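Local coordinates for ferric vibriobactin ABC transporter, periplasmic ferric vibriobactin-binding protein (Vibrio cholerae, PDB 3R5T) that binds the ferric complex of the siderophore vibriobactin in the periplasm, probably handing it to an ABC transporter for iron uptake, at residues E57-L62 against R269-S274. Numbering follows the deposited sequence.
Sequences EQWRKL and RIDLFS. With VBN ((4S,5R)-N-{3-[(2,3-dihydroxybenzoyl)amino]propyl}-2-(2,3-dihydroxyphenyl)-N-[3-({[(4S,5R)-2-(2,3-dihydroxyphenyl)-5-met hyl-4,5-dihydro-1,3-oxazol-4-yl]carbonyl}amino)propyl]-5-methyl-4,5-dihydro-1,3-oxazole-4-carboxamide), chain B.
Gln58 lies across the first turn of helix 272-286 and ends on the carboxylate of Asp271. Its CB packs on the CB of Phe273, 4.0 Å away. CG then turns between the backbone N and the carbonyl carbon (chi1 62°), which brings it to the oxygen end of the Asp271 carboxylate, in its plane and about equidistant from both oxygens, and CD passes beside the CB of Ser274. At the tip, NE2 donates a nearly straight 2.9 Å bond to Asp271 OD1, meeting it on the syn side, 24° out of the carboxylate plane. The second N-H of the amide goes to a water that also accepts from Arg269 N, so both protons are used and the amide's rotation is fixed.

Asp271 divides its oxygens. OD1 faces Gln58 and lies at the edge of the Trp59 indole, 3.3 Å from CD1; a water that accepts from Trp59 NE1 lies within bonding distance and may donate to it. OD2 caps the helix, taking Ser274 N at 2.9 Å and, weakly, Phe273 N. Ser274 completes the capping box: its OG accepts from Asp271 N and donates to Arg269 O. Beyond this polar end, Leu62 CD2 touches Phe273 CZ at 3.6 Å, crossing at about a right angle, while Trp59 CB rests near Phe273 CD1.

The N-cap lies two residues after Arg269, whose guanidinium extends into the siderophore pocket and binds VBN OAF through NH1 at 2.8 Å; Thr32 and Tyr118 hold its other nitrogens. In this two-lobed fold, linked by long helix 137-155, the chain returns from the mixed sheet beside the cleft, tying the start of helix 272-286 to the loop before helix 60-65 in the parallel-sheet lobe, where helix 31-39 covers Trp59.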
loop_
_atom_site.group_PDB
_atom_site.type_symbol
_atom_site.label_atom_id
_atom_site.label_comp_id
_atom_site.label_asym_id
_atom_site.label_seq_id
_atom_site.Cartn_x
_atom_site.Cartn_y
_atom_site.Cartn_z
ATOM N N GLU A 57 -11.015 -3.613 -0.587
ATOM C CA GLU A 57 -12.306 -2.948 -0.760
ATOM C C GLU A 57 -12.226 -1.587 -1.438
ATOM O O GLU A 57 -13.178 -1.163 -2.090
ATOM C CB GLU A 57 -13.021 -2.818 0.592
ATOM C CG GLU A 57 -14.467 -2.372 0.488
ATOM C CD GLU A 57 -15.375 -3.354 -0.257
ATOM O OE1 GLU A 57 -14.990 -4.521 -0.498
ATOM O OE2 GLU A 57 -16.495 -2.937 -0.606
ATOM N N GLN A 58 -11.100 -0.903 -1.291
ATOM C CA GLN A 58 -10.972 0.400 -1.936
ATOM C C GLN A 58 -11.107 0.343 -3.467
ATOM O O GLN A 58 -11.442 1.360 -4.089
ATOM C CB GLN A 58 -9.668 1.098 -1.547
ATOM C CG GLN A 58 -8.394 0.353 -1.968
ATOM C CD GLN A 58 -7.853 -0.561 -0.901
ATOM O OE1 GLN A 58 -8.596 -1.009 -0.004
ATOM N NE2 GLN A 58 -6.550 -0.864 -0.977
ATOM N N TRP A 59 -10.793 -0.811 -4.067
ATOM C CA TRP A 59 -10.853 -0.954 -5.533
ATOM C C TRP A 59 -11.665 -2.146 -6.042
ATOM O O TRP A 59 -11.774 -2.341 -7.252
ATOM C CB TRP A 59 -9.455 -0.913 -6.206
ATOM C CG TRP A 59 -8.427 -1.858 -5.658
ATOM C CD1 TRP A 59 -7.380 -1.538 -4.848
ATOM C CD2 TRP A 59 -8.336 -3.269 -5.897
ATOM N NE1 TRP A 59 -6.640 -2.654 -4.555
ATOM C CE2 TRP A 59 -7.204 -3.736 -5.186
ATOM C CE3 TRP A 59 -9.087 -4.180 -6.646
ATOM C CZ2 TRP A 59 -6.809 -5.070 -5.205
ATOM C CZ3 TRP A 59 -8.692 -5.495 -6.663
ATOM C CH2 TRP A 59 -7.566 -5.930 -5.951
ATOM N N ARG A 60 -12.256 -2.910 -5.132
ATOM C CA ARG A 60 -13.021 -4.091 -5.526
ATOM C C ARG A 60 -14.067 -3.795 -6.598
ATOM O O ARG A 60 -14.140 -4.493 -7.612
ATOM C CB ARG A 60 -13.702 -4.741 -4.317
ATOM C CG ARG A 60 -14.478 -6.030 -4.654
ATOM C CD ARG A 60 -15.235 -6.559 -3.448
ATOM N NE ARG A 60 -16.101 -5.546 -2.849
ATOM C CZ ARG A 60 -17.327 -5.258 -3.273
ATOM N NH1 ARG A 60 -17.862 -5.909 -4.304
ATOM N NH2 ARG A 60 -18.024 -4.320 -2.653
ATOM N N LYS A 61 -14.891 -2.780 -6.369
ATOM C CA LYS A 61 -15.977 -2.501 -7.303
ATOM C C LYS A 61 -15.449 -2.090 -8.679
ATOM O O LYS A 61 -16.034 -2.467 -9.701
ATOM C CB LYS A 61 -16.916 -1.425 -6.753
ATOM C CG LYS A 61 -17.646 -1.867 -5.496
ATOM C CD LYS A 61 -18.695 -0.847 -5.065
ATOM C CE LYS A 61 -18.060 0.470 -4.654
ATOM N NZ LYS A 61 -17.159 0.331 -3.468
ATOM N N LEU A 62 -14.353 -1.333 -8.706
ATOM C CA LEU A 62 -13.704 -0.985 -9.959
ATOM C C LEU A 62 -13.155 -2.229 -10.675
ATOM O O LEU A 62 -13.302 -2.370 -11.887
ATOM C CB LEU A 62 -12.592 0.051 -9.722
ATOM C CG LEU A 62 -11.872 0.549 -10.977
ATOM C CD1 LEU A 62 -12.843 1.269 -11.894
ATOM C CD2 LEU A 62 -10.715 1.458 -10.604
ATOM N N ARG A 269 -3.238 -1.441 2.834
ATOM C CA ARG A 269 -2.221 -1.180 1.810
ATOM C C ARG A 269 -2.545 0.137 1.134
ATOM O O ARG A 269 -3.729 0.532 1.063
ATOM C CB ARG A 269 -2.203 -2.301 0.770
ATOM C CG ARG A 269 -1.569 -3.613 1.225
ATOM C CD ARG A 269 -0.091 -3.493 1.465
ATOM N NE ARG A 269 0.618 -4.775 1.382
ATOM C CZ ARG A 269 1.033 -5.487 2.425
ATOM N NH1 ARG A 269 0.827 -5.061 3.668
ATOM N NH2 ARG A 269 1.685 -6.627 2.229
ATOM N N ILE A 270 -1.507 0.818 0.646
ATOM C CA ILE A 270 -1.661 2.126 0.012
ATOM C C ILE A 270 -1.627 2.040 -1.505
ATOM O O ILE A 270 -0.649 1.585 -2.104
ATOM C CB ILE A 270 -0.548 3.091 0.441
ATOM C CG1 ILE A 270 -0.547 3.262 1.967
ATOM C CG2 ILE A 270 -0.721 4.421 -0.299
ATOM C CD1 ILE A 270 -1.851 3.783 2.501
ATOM N N ASP A 271 -2.718 2.446 -2.129
ATOM C CA ASP A 271 -2.751 2.633 -3.568
ATOM C C ASP A 271 -3.486 3.958 -3.784
ATOM O O ASP A 271 -3.895 4.603 -2.822
ATOM C CB ASP A 271 -3.424 1.428 -4.250
ATOM C CG ASP A 271 -4.746 1.098 -3.637
ATOM O OD1 ASP A 271 -4.925 -0.049 -3.174
ATOM O OD2 ASP A 271 -5.617 1.994 -3.631
ATOM N N LEU A 272 -3.656 4.378 -5.026
ATOM C CA LEU A 272 -4.336 5.639 -5.304
ATOM C C LEU A 272 -5.692 5.710 -4.604
ATOM O O LEU A 272 -6.063 6.747 -4.050
ATOM C CB LEU A 272 -4.545 5.791 -6.800
ATOM C CG LEU A 272 -5.415 6.981 -7.202
ATOM C CD1 LEU A 272 -4.811 8.334 -6.792
ATOM C CD2 LEU A 272 -5.672 6.930 -8.716
ATOM N N PHE A 273 -6.418 4.592 -4.607
ATOM C CA PHE A 273 -7.770 4.586 -4.086
ATOM C C PHE A 273 -7.813 4.680 -2.574
ATOM O O PHE A 273 -8.560 5.500 -2.021
ATOM C CB PHE A 273 -8.506 3.370 -4.647
ATOM C CG PHE A 273 -8.368 3.275 -6.136
ATOM C CD1 PHE A 273 -7.468 2.399 -6.717
ATOM C CD2 PHE A 273 -9.075 4.145 -6.949
ATOM C CE1 PHE A 273 -7.326 2.358 -8.105
ATOM C CE2 PHE A 273 -8.935 4.105 -8.326
ATOM C CZ PHE A 273 -8.061 3.214 -8.902
ATOM N N SER A 274 -7.008 3.885 -1.882
ATOM C CA SER A 274 -6.995 4.015 -0.426
ATOM C C SER A 274 -6.324 5.317 0.009
ATOM O O SER A 274 -6.699 5.880 1.039
ATOM C CB SER A 274 -6.333 2.818 0.259
ATOM O OG SER A 274 -5.043 2.558 -0.256
HETATM C C VBN B . 0.112 -11.154 8.768
HETATM N N VBN B . 1.066 -11.005 6.425
HETATM O O VBN B . 1.170 -10.991 9.278
HETATM C CA VBN B . -0.015 -11.461 7.282
HETATM C CB VBN B . -0.045 -12.999 6.944
HETATM C CAB VBN B . -6.590 -7.709 4.597
HETATM O OAC VBN B . 0.314 -6.287 11.381
HETATM O OAD VBN B . -4.513 -11.407 6.328
HETATM O OAF VBN B . 1.787 -6.934 5.580
HETATM O OAG VBN B . 5.742 -9.324 4.768
HETATM O OAH VBN B . 1.406 -9.243 3.638
HETATM O OAI VBN B . 0.840 -8.240 7.697
HETATM O OAJ VBN B . 3.230 -9.569 5.785
HETATM O OAK VBN B . -0.820 -9.111 5.188
HETATM C CAL VBN B . 1.930 -4.200 8.129
HETATM C CAM VBN B . 5.267 -13.020 4.831
HETATM C CAN VBN B . -1.275 -9.137 1.066
HETATM C CAO VBN B . 2.067 -4.877 6.871
HETATM C CAP VBN B . 5.871 -11.748 4.615
HETATM C CAQ VBN B . 0.042 -9.161 1.632
HETATM C CAR VBN B . 1.422 -4.899 9.285
HETATM C CAS VBN B . 3.982 -13.117 5.383
HETATM C CAT VBN B . -2.421 -9.138 1.902
HETATM C CAU VBN B . -0.990 -9.905 11.734
HETATM C CAV VBN B . -3.609 -11.293 9.886
HETATM C CAW VBN B . 0.309 -9.083 11.690
HETATM C CAX VBN B . -4.978 -11.309 9.167
HETATM C CAY VBN B . -0.933 -11.269 11.042
HETATM C CAZ VBN B . -2.395 -11.528 8.971
HETATM N NBB VBN B . 0.593 -8.370 10.447
HETATM N NBC VBN B . -5.094 -10.183 8.243
HETATM N NBD VBN B . -3.390 -8.746 5.511
HETATM O OBF VBN B . -4.712 -9.071 3.603
HETATM C CBG VBN B . 0.589 -6.926 10.426
HETATM C CBH VBN B . -4.803 -10.353 6.816
HETATM C CBJ VBN B . 2.028 -12.076 6.452
HETATM C CBK VBN B . 1.694 -6.249 6.772
HETATM C CBL VBN B . 5.180 -10.573 4.962
HETATM C CBM VBN B . 0.169 -9.181 3.018
HETATM C CBN VBN B . 1.219 -6.916 7.863
HETATM C CBO VBN B . 3.958 -10.680 5.488
HETATM C CBP VBN B . -0.941 -9.182 3.819
HETATM C CBQ VBN B . 1.076 -6.206 9.173
HETATM C CBR VBN B . 3.324 -11.993 5.685
HETATM C CBS VBN B . -2.287 -9.137 3.240
HETATM C CBU VBN B . -5.688 -8.924 4.723
HETATM C CBW VBN B . -3.455 -9.255 4.177
HETATM C CBX VBN B . -4.735 -9.061 6.013
HETATM N NBY VBN B . -1.091 -11.261 9.584
HETATM O OG1 VBN B . 1.377 -13.317 6.615
HETATM C CG2 VBN B . -1.133 -13.514 6.015
HETATM O O HOH W 1 -5.858 -1.713 1.759
HETATM O O HOH W 2 -3.946 -2.926 -3.956
#